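Beta-d-glucoside glucohydrolase (Hypocrea jecorina, PDB 3ZZ1) probably hydrolyses terminal, non-reducing beta-D-glucosyl residues to release beta-D-glucose, as a family 3 glycoside hydrolase in cellulose breakdown. Local coordinates at residues Tyr232-Asn238 with Gly250-Pro256; Thr210-Glu214 with His241-Ser246; Val29-Ser33 with Trp267-Thr272. All blocks are in the same frame, centred on the assembly; numbering follows the deposited sequence.

Interaction 1: Tyr232-Asn238 with Gly250-Pro256; sequences YVMTDWN and GLDMSMP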
loop_
_atom_site.group_PDB
_atom_site.type_symbol
_atom_site.label_atom_id
_atom_site.label_comp_id
_atom_site.label_asym_id
_atom_site.label_seq_id
_atom_site.Cartn_x
_atom_site.Cartn_y
_atom_site.Cartn_z
ATOM N N TYR A 232 -10.029 14.391 -10.933
ATOM C CA TYR A 232 -9.638 14.053 -12.305
ATOM C C TYR A 232 -8.908 12.723 -12.452
ATOM O O TYR A 232 -8.161 12.303 -11.561
ATOM C CB TYR A 232 -8.822 15.186 -12.947
ATOM C CG TYR A 232 -7.473 15.471 -12.304
ATOM C CD1 TYR A 232 -7.371 16.318 -11.199
ATOM C CD2 TYR A 232 -6.300 14.914 -12.817
ATOM C CE1 TYR A 232 -6.140 16.589 -10.609
ATOM C CE2 TYR A 232 -5.057 15.179 -12.231
ATOM C CZ TYR A 232 -4.986 16.025 -11.130
ATOM O OH TYR A 232 -3.772 16.296 -10.542
ATOM N N VAL A 233 -9.133 12.077 -13.596
ATOM C CA VAL A 233 -8.474 10.826 -13.946
ATOM C C VAL A 233 -7.309 11.098 -14.891
ATOM O O VAL A 233 -7.491 11.659 -15.982
ATOM C CB VAL A 233 -9.448 9.826 -14.627
ATOM C CG1 VAL A 233 -8.720 8.537 -15.012
ATOM C CG2 VAL A 233 -10.653 9.531 -13.726
ATOM N N MET A 234 -6.115 10.704 -14.461
ATOM C CA MET A 234 -4.935 10.749 -15.309
ATOM C C MET A 234 -4.588 9.330 -15.733
ATOM O O MET A 234 -4.990 8.362 -15.081
ATOM C CB MET A 234 -3.755 11.405 -14.577
ATOM C CG MET A 234 -3.013 10.490 -13.589
ATOM S SD MET A 234 -1.653 11.318 -12.732
ATOM C CE MET A 234 -2.542 12.407 -11.624
ATOM N N THR A 235 -3.855 9.212 -16.834
ATOM C CA THR A 235 -3.375 7.920 -17.305
ATOM C C THR A 235 -2.098 7.573 -16.565
ATOM O O THR A 235 -1.353 8.466 -16.151
ATOM C CB THR A 235 -3.039 7.938 -18.822
ATOM O OG1 THR A 235 -2.013 8.906 -19.075
ATOM C CG2 THR A 235 -4.257 8.273 -19.662
ATOM N N ASP A 236 -1.838 6.278 -16.409
ATOM C CA ASP A 236 -0.490 5.822 -16.094
ATOM C C ASP A 236 0.358 6.203 -17.314
ATOM O O ASP A 236 -0.182 6.672 -18.317
ATOM C CB ASP A 236 -0.473 4.317 -15.811
ATOM C CG ASP A 236 0.731 3.884 -14.972
ATOM O OD1 ASP A 236 1.787 4.545 -15.017
ATOM O OD2 ASP A 236 0.624 2.863 -14.271
ATOM N N TRP A 237 1.673 6.041 -17.232
ATOM C CA TRP A 237 2.559 6.664 -18.218
ATOM C C TRP A 237 2.519 5.981 -19.590
ATOM O O TRP A 237 3.033 4.877 -19.768
ATOM C CB TRP A 237 3.982 6.814 -17.654
ATOM C CG TRP A 237 4.285 8.214 -17.125
ATOM C CD1 TRP A 237 5.384 8.972 -17.414
ATOM C CD2 TRP A 237 3.468 9.015 -16.251
ATOM N NE1 TRP A 237 5.312 10.183 -16.767
ATOM C CE2 TRP A 237 4.147 10.240 -16.052
ATOM C CE3 TRP A 237 2.232 8.818 -15.617
ATOM C CZ2 TRP A 237 3.633 11.260 -15.245
ATOM C CZ3 TRP A 237 1.722 9.835 -14.812
ATOM C CH2 TRP A 237 2.422 11.042 -14.639
ATOM N N ASN A 238 1.898 6.671 -20.549
ATOM C CA ASN A 238 1.594 6.141 -21.891
ATOM C C ASN A 238 0.591 4.977 -21.847
ATOM O O ASN A 238 0.689 4.026 -22.622
ATOM C CB ASN A 238 2.871 5.765 -22.668
ATOM C CG ASN A 238 2.630 5.636 -24.180
ATOM O OD1 ASN A 238 2.068 6.529 -24.809
ATOM N ND2 ASN A 238 3.066 4.520 -24.759
ATOM N N GLY A 250 -14.355 9.299 -20.046
ATOM C CA GLY A 250 -14.150 9.957 -18.763
ATOM C C GLY A 250 -12.707 10.227 -18.366
ATOM O O GLY A 250 -12.447 10.622 -17.226
ATOM N N LEU A 251 -11.766 10.018 -19.290
ATOM C CA LEU A 251 -10.373 10.426 -19.064
ATOM C C LEU A 251 -10.255 11.953 -19.028
ATOM O O LEU A 251 -10.885 12.647 -19.829
ATOM C CB LEU A 251 -9.443 9.853 -20.136
ATOM C CG LEU A 251 -7.944 10.133 -19.962
ATOM C CD1 LEU A 251 -7.438 9.584 -18.632
ATOM C CD2 LEU A 251 -7.163 9.556 -21.119
ATOM N N ASP A 252 -9.439 12.459 -18.104
ATOM C CA ASP A 252 -9.304 13.897 -17.875
ATOM C C ASP A 252 -7.912 14.443 -18.168
ATOM O O ASP A 252 -7.764 15.635 -18.442
ATOM C CB ASP A 252 -9.675 14.242 -16.428
ATOM C CG ASP A 252 -11.099 13.867 -16.083
ATOM O OD1 ASP A 252 -12.014 14.230 -16.850
ATOM O OD2 ASP A 252 -11.307 13.219 -15.037
ATOM N N MET A 253 -6.895 13.581 -18.108
ATOM C CA MET A 253 -5.512 14.030 -18.222
ATOM C C MET A 253 -4.605 13.007 -18.909
ATOM O O MET A 253 -4.521 11.852 -18.497
ATOM C CB MET A 253 -4.947 14.425 -16.849
ATOM C CG MET A 253 -3.647 15.227 -16.929
ATOM S SD MET A 253 -2.927 15.662 -15.333
ATOM C CE MET A 253 -3.898 17.096 -14.892
ATOM N N SER A 254 -3.932 13.463 -19.960
ATOM C CA SER A 254 -3.036 12.637 -20.747
ATOM C C SER A 254 -1.604 12.752 -20.221
ATOM O O SER A 254 -0.933 13.763 -20.442
ATOM C CB SER A 254 -3.103 13.072 -22.211
ATOM O OG SER A 254 -2.282 12.260 -23.021
ATOM N N MET A 255 -1.149 11.715 -19.524
ATOM C CA MET A 255 0.187 11.700 -18.913
ATOM C C MET A 255 1.090 10.625 -19.517
ATOM O O MET A 255 0.658 9.488 -19.704
ATOM C CB MET A 255 0.081 11.495 -17.399
ATOM C CG MET A 255 -0.271 12.752 -16.628
ATOM S SD MET A 255 1.087 13.940 -16.575
ATOM C CE MET A 255 0.263 15.402 -17.185
ATOM N N PRO A 256 2.348 10.980 -19.834
ATOM C CA PRO A 256 2.947 12.311 -19.713
ATOM C C PRO A 256 2.711 13.184 -20.942
ATOM O O PRO A 256 3.195 14.314 -20.989
ATOM C CB PRO A 256 4.438 11.998 -19.591
ATOM C CG PRO A 256 4.604 10.778 -20.415
ATOM C CD PRO A 256 3.347 9.974 -20.249
#
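Met234, on strand 232-235 of the barrel-like N-terminal domain, and Met253 form a single parallel beta bridge, their CA atoms 4.4 Å apart. The bonding pattern is that of a parallel bridge: Met253 N gives a weak bond to Val233 O, and Met253 O receives Thr235 N at 3.2 Å. Asp252 N shares Val233 O. The segments diverge by 51°, consistent with the pairing stopping after one bridge.

Side chains extend the join at both ends. Asp252 OD2 accepts Val233 N at 2.8 Å through its anti lone pair, in a fairly straight bond (164°); the same oxygen pairs with Lys224 and OD1 with Arg284, which probably keeps this buried carboxylate ionised. Thr235 OG1 stands between its backbone N and carbonyl carbon (chi1 60°), where it accepts Met255 N at 3.0 Å. The methyl branch, CG2, presses on Leu251 CD2 at 3.5 Å, tighter than ordinary van der Waals contact.

Beyond the strand, Asn238 N uses a lone pair of Met255 O in the carbonyl plane. One face of the Trp237 indole is covered by two CH-pi contacts: Met255 CB lies 3.8 Å from the six-membered ring centroid, and Pro256 CD, after a cis peptide, lies 3.8 Å from that of the five-membered ring. Met255 SD adds an oblique Met-aromatic contact. NE1 of Trp237 bonds Val43 O, and Trp37 meets the indole edge-to-face.

A strand, a helix and a returning segment that pairs parallel to that strand resemble the beta-alpha-beta unit of TIM-barrel domains, here reduced to a single bridge.

Interaction 2: Thr210-Glu214 with His241-Ser246; sequences TWACE and HTTVQS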
loop_
_atom_site.group_PDB
_atom_site.type_symbol
_atom_site.label_atom_id
_atom_site.label_comp_id
_atom_site.label_asym_id
_atom_site.label_seq_id
_atom_site.Cartn_x
_atom_site.Cartn_y
_atom_site.Cartn_z
ATOM N N THR A 210 -11.349 -3.929 -22.535
ATOM C CA THR A 210 -11.191 -2.490 -22.762
ATOM C C THR A 210 -10.083 -1.911 -21.874
ATOM O O THR A 210 -10.138 -2.051 -20.657
ATOM C CB THR A 210 -12.507 -1.731 -22.473
ATOM O OG1 THR A 210 -13.579 -2.307 -23.234
ATOM C CG2 THR A 210 -12.373 -0.257 -22.826
ATOM N N TRP A 211 -9.088 -1.259 -22.480
ATOM C CA TRP A 211 -8.014 -0.620 -21.710
ATOM C C TRP A 211 -8.591 0.319 -20.647
ATOM O O TRP A 211 -9.522 1.088 -20.920
ATOM C CB TRP A 211 -7.030 0.126 -22.620
ATOM C CG TRP A 211 -5.886 -0.732 -23.115
ATOM C CD1 TRP A 211 -4.895 -1.289 -22.358
ATOM C CD2 TRP A 211 -5.617 -1.117 -24.472
ATOM N NE1 TRP A 211 -4.031 -2.003 -23.153
ATOM C CE2 TRP A 211 -4.448 -1.917 -24.455
ATOM C CE3 TRP A 211 -6.249 -0.866 -25.701
ATOM C CZ2 TRP A 211 -3.896 -2.468 -25.620
ATOM C CZ3 TRP A 211 -5.704 -1.415 -26.861
ATOM C CH2 TRP A 211 -4.537 -2.210 -26.809
ATOM N N ALA A 212 -8.036 0.239 -19.437
ATOM C CA ALA A 212 -8.569 0.949 -18.269
ATOM C C ALA A 212 -8.757 2.448 -18.490
ATOM O O ALA A 212 -9.695 3.041 -17.965
ATOM C CB ALA A 212 -7.693 0.700 -17.051
ATOM N N CYS A 213 -7.873 3.053 -19.279
ATOM C CA CYS A 213 -7.935 4.493 -19.538
ATOM C C CYS A 213 -8.937 4.862 -20.650
ATOM O O CYS A 213 -8.966 6.000 -21.118
ATOM C CB CYS A 213 -6.528 5.048 -19.814
ATOM S SG CYS A 213 -5.451 5.025 -18.337
ATOM N N GLU A 214 -9.761 3.889 -21.038
ATOM C CA GLU A 214 -10.759 4.038 -22.109
ATOM C C GLU A 214 -12.079 3.379 -21.743
ATOM O O GLU A 214 -12.972 3.261 -22.578
ATOM C CB GLU A 214 -10.255 3.385 -23.395
ATOM C CG GLU A 214 -9.010 4.010 -23.918
ATOM C CD GLU A 214 -8.630 3.535 -25.286
ATOM O OE1 GLU A 214 -8.917 2.369 -25.649
ATOM O OE2 GLU A 214 -8.019 4.350 -25.996
ATOM N N HIS A 241 -4.642 5.039 -25.273
ATOM C CA HIS A 241 -4.609 4.373 -26.577
ATOM C C HIS A 241 -5.357 5.107 -27.698
ATOM O O HIS A 241 -4.987 4.981 -28.866
ATOM C CB HIS A 241 -5.072 2.914 -26.453
ATOM C CG HIS A 241 -4.157 2.068 -25.624
ATOM N ND1 HIS A 241 -3.147 1.306 -26.169
ATOM C CD2 HIS A 241 -4.081 1.890 -24.284
ATOM C CE1 HIS A 241 -2.491 0.689 -25.203
ATOM N NE2 HIS A 241 -3.041 1.022 -24.048
ATOM N N THR A 242 -6.390 5.872 -27.347
ATOM C CA THR A 242 -7.121 6.675 -28.337
ATOM C C THR A 242 -7.226 8.146 -27.950
ATOM O O THR A 242 -7.146 8.500 -26.774
ATOM C CB THR A 242 -8.570 6.177 -28.549
ATOM O OG1 THR A 242 -9.282 6.267 -27.307
ATOM C CG2 THR A 242 -8.606 4.743 -29.091
ATOM N N THR A 243 -7.443 8.992 -28.954
ATOM C CA THR A 243 -7.763 10.396 -28.734
ATOM C C THR A 243 -9.203 10.552 -28.242
ATOM O O THR A 243 -9.443 11.084 -27.156
ATOM C CB THR A 243 -7.550 11.220 -30.021
ATOM O OG1 THR A 243 -6.165 11.173 -30.385
ATOM C CG2 THR A 243 -7.980 12.684 -29.822
ATOM N N VAL A 244 -10.143 10.054 -29.042
ATOM C CA VAL A 244 -11.572 10.310 -28.863
ATOM C C VAL A 244 -12.262 9.445 -27.799
ATOM O O VAL A 244 -12.940 9.981 -26.921
ATOM C CB VAL A 244 -12.321 10.216 -30.220
ATOM C CG1 VAL A 244 -13.825 10.312 -30.029
ATOM C CG2 VAL A 244 -11.837 11.319 -31.161
ATOM N N GLN A 245 -12.103 8.125 -27.879
ATOM C CA GLN A 245 -12.763 7.212 -26.930
ATOM C C GLN A 245 -12.335 7.460 -25.476
ATOM O O GLN A 245 -13.179 7.464 -24.568
ATOM C CB GLN A 245 -12.551 5.737 -27.305
ATOM C CG GLN A 245 -13.404 4.779 -26.451
ATOM C CD GLN A 245 -13.106 3.312 -26.680
ATOM O OE1 GLN A 245 -13.066 2.837 -27.818
ATOM N NE2 GLN A 245 -12.917 2.574 -25.591
ATOM N N SER A 246 -11.033 7.662 -25.257
ATOM C CA SER A 246 -10.514 7.928 -23.912
ATOM C C SER A 246 -11.196 9.173 -23.333
ATOM O O SER A 246 -11.778 9.125 -22.239
ATOM C CB SER A 246 -8.985 8.059 -23.916
ATOM O OG SER A 246 -8.551 9.228 -24.602
#
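A face-to-face aromatic stack and a buried glutamate join Trp211, which ends the short strand 210-211, and Glu214 in the turn after it to His241 and Thr242, ahead of helix 244-249. The stack rests on firm geometry: the His241 ring and the six-membered ring of Trp211 have centroids 3.5 Å apart and planes only 12° from parallel, with Trp211 CD2 over the centre of the imidazole. Trp211 NE1 is engaged by Glu170 O, and Lys206 makes a cation-pi contact with the indole, so the tryptophan has partners beyond the stack that probably limit its rotation.

Glu214 runs from CG beside its backbone N (chi1 -62°) through an extended chain to Thr242, beside His241. There Thr242 OG1 donates to OE2 at 2.6 Å, arriving from above the carboxylate plane, 57° out of it. The same hydroxyl accepts Ser246 N at 3.0 Å, while Ser246 OG returns a bond of 2.7 Å to Thr242 O; Thr242, which grips the glutamate, is thus tied to the helix at Ser246. Gln245 reaches back with its extended chain, NE2 bonding Glu214 O at 3.1 Å with that oxygen in the amide plane. Ser246 CB packs on Cys213 O at 3.5 Å.

Cys213 is fastened to strand 199-202 by the disulfide with Cys202. Taken together, this is structural packing between a disulfide-held turn and a helix following strand 232-235, in the TIM-barrel-type N-terminal domain.

Interaction 3: Val29-Ser33 with Trp267-Thr272; sequences VGIVS and WGPALT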
loop_
_atom_site.group_PDB
_atom_site.type_symbol
_atom_site.label_atom_id
_atom_site.label_comp_id
_atom_site.label_asym_id
_atom_site.label_seq_id
_atom_site.Cartn_x
_atom_site.Cartn_y
_atom_site.Cartn_z
ATOM N N VAL A 29 -7.037 22.771 -23.437
ATOM C CA VAL A 29 -6.263 21.665 -24.000
ATOM C C VAL A 29 -4.887 21.575 -23.332
ATOM O O VAL A 29 -4.381 20.482 -23.095
ATOM C CB VAL A 29 -6.155 21.765 -25.547
ATOM C CG1 VAL A 29 -5.104 20.815 -26.098
ATOM C CG2 VAL A 29 -7.510 21.473 -26.191
ATOM N N GLY A 30 -4.307 22.727 -23.011
ATOM C CA GLY A 30 -3.021 22.786 -22.313
ATOM C C GLY A 30 -3.090 22.264 -20.884
ATOM O O GLY A 30 -2.122 21.692 -20.379
ATOM N N ILE A 31 -4.239 22.461 -20.239
ATOM C CA ILE A 31 -4.466 22.001 -18.867
ATOM C C ILE A 31 -4.588 20.470 -18.773
ATOM O O ILE A 31 -4.123 19.863 -17.802
ATOM C CB ILE A 31 -5.707 22.710 -18.235
ATOM C CG1 ILE A 31 -5.416 24.210 -18.047
ATOM C CG2 ILE A 31 -6.102 22.071 -16.894
ATOM C CD1 ILE A 31 -6.594 25.034 -17.543
ATOM N N VAL A 32 -5.190 19.856 -19.787
ATOM C CA VAL A 32 -5.464 18.418 -19.773
ATOM C C VAL A 32 -4.399 17.571 -20.481
ATOM O O VAL A 32 -4.405 16.346 -20.363
ATOM C CB VAL A 32 -6.866 18.094 -20.368
ATOM C CG1 VAL A 32 -7.935 18.971 -19.722
ATOM C CG2 VAL A 32 -6.874 18.263 -21.876
ATOM N N SER A 33 -3.492 18.223 -21.208
ATOM C CA SER A 33 -2.501 17.517 -22.017
ATOM C C SER A 33 -1.092 17.689 -21.463
ATOM O O SER A 33 -0.589 18.811 -21.365
ATOM C CB SER A 33 -2.545 18.001 -23.471
ATOM O OG SER A 33 -3.872 18.053 -23.961
ATOM N N TRP A 267 -3.561 13.509 -27.226
ATOM C CA TRP A 267 -4.240 14.765 -26.965
ATOM C C TRP A 267 -3.384 15.918 -27.493
ATOM O O TRP A 267 -2.766 15.777 -28.549
ATOM C CB TRP A 267 -4.629 14.880 -25.487
ATOM C CG TRP A 267 -5.871 14.074 -25.152
ATOM C CD1 TRP A 267 -6.582 13.259 -26.001
ATOM C CD2 TRP A 267 -6.524 13.980 -23.878
ATOM N NE1 TRP A 267 -7.639 12.690 -25.340
ATOM C CE2 TRP A 267 -7.631 13.115 -24.037
ATOM C CE3 TRP A 267 -6.292 14.557 -22.622
ATOM C CZ2 TRP A 267 -8.491 12.799 -22.983
ATOM C CZ3 TRP A 267 -7.151 14.246 -21.575
ATOM C CH2 TRP A 267 -8.237 13.375 -21.762
ATOM N N GLY A 268 -3.343 17.045 -26.793
ATOM C CA GLY A 268 -2.678 18.230 -27.328
ATOM C C GLY A 268 -3.342 18.644 -28.636
ATOM O O GLY A 268 -4.565 18.777 -28.688
ATOM N N PRO A 269 -2.546 18.815 -29.713
ATOM C CA PRO A 269 -3.118 19.221 -31.002
ATOM C C PRO A 269 -4.194 18.256 -31.508
ATOM O O PRO A 269 -5.181 18.698 -32.101
ATOM C CB PRO A 269 -1.906 19.227 -31.944
ATOM C CG PRO A 269 -0.725 19.400 -31.040
ATOM C CD PRO A 269 -1.084 18.628 -29.799
ATOM N N ALA A 270 -4.015 16.958 -31.259
ATOM C CA ALA A 270 -4.999 15.953 -31.659
ATOM C C ALA A 270 -6.330 16.110 -30.916
ATOM O O ALA A 270 -7.394 15.888 -31.503
ATOM C CB ALA A 270 -4.442 14.551 -31.493
ATOM N N LEU A 271 -6.274 16.508 -29.641
ATOM C CA LEU A 271 -7.493 16.805 -28.885
ATOM C C LEU A 271 -8.167 18.069 -29.416
ATOM O O LEU A 271 -9.387 18.099 -29.595
ATOM C CB LEU A 271 -7.223 16.932 -27.380
ATOM C CG LEU A 271 -8.450 17.186 -26.487
ATOM C CD1 LEU A 271 -9.485 16.066 -26.583
ATOM C CD2 LEU A 271 -8.040 17.396 -25.038
ATOM N N THR A 272 -7.368 19.106 -29.661
ATOM C CA THR A 272 -7.852 20.314 -30.336
ATOM C C THR A 272 -8.578 19.940 -31.633
ATOM O O THR A 272 -9.686 20.411 -31.880
ATOM C CB THR A 272 -6.696 21.320 -30.597
ATOM O OG1 THR A 272 -6.214 21.821 -29.344
ATOM C CG2 THR A 272 -7.157 22.497 -31.462
#
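Trp267 enters the contact at its CB, which lies 3.6 Å from Ser33 OG. With CG beside the backbone N (chi1 -78°), the indole passes along the end of helix 25-32, and its benzo edge does the touching: CE3 meets Val32 O in the ring plane at 3.4 Å and Val32 CG2 at 3.8 Å, while CZ3 lies near the same two atoms. At the far rim CH2 reaches Leu251 O, and on the pyrrole side NE1 bonds Thr243 O.

Leu271 CD2, above one face of that indole, meets Val32 CG2 at 3.5 Å, closer than usual for carbons, a sign of tight packing. Val29 CG2 packs against the hydroxyl oxygen OG1 of Thr272 at 3.4 Å.

The polar link is Ser33, the first residue past its helix. Its OG donates to Val29 O at 2.6 Å, one turn back, and accepts Gly268 N at 3.1 Å, with an N-H...O angle of 147°. Putting an alanine at this point would probably leave Gly268 N without its mate and remove the hydroxyl's hold on the helix's last turn. Gly268 occupies the N-cap position of helix 269-276 at positive phi, where a CB would clash with Pro269 CD.

The result is a helix-helix packing in which the C-terminal turn of 25-32 meets the N-terminal turn of 269-276, with a serine hydroxyl bridging them beside a buried tryptophan, next to helix 282-298, consistent with the helical layer around a TIM-barrel-type domain.

From the N terminus, the first segment met is 29-33, on helix 25-32, whose partner follows some 230 residues later, so interaction 3 closes a long loop that encloses both other contacts. Within it, residues 210-214 precede strand 232-235, then 241-246 and 250-256 follow: interactions 1 and 2 therefore cross, their segments alternating. Their centres lie about 10 Å apart, joined where Leu251 N approaches Ser246 O and where the Cys213 sulfur packs on Thr235. Interaction 3 meets interaction 1 through Val32 O and Ser254 N, 2.9 Å apart, and interaction 2 through Trp267. Together they tie the barrel strand, its following helix and helix 25-32 into one side of the domain.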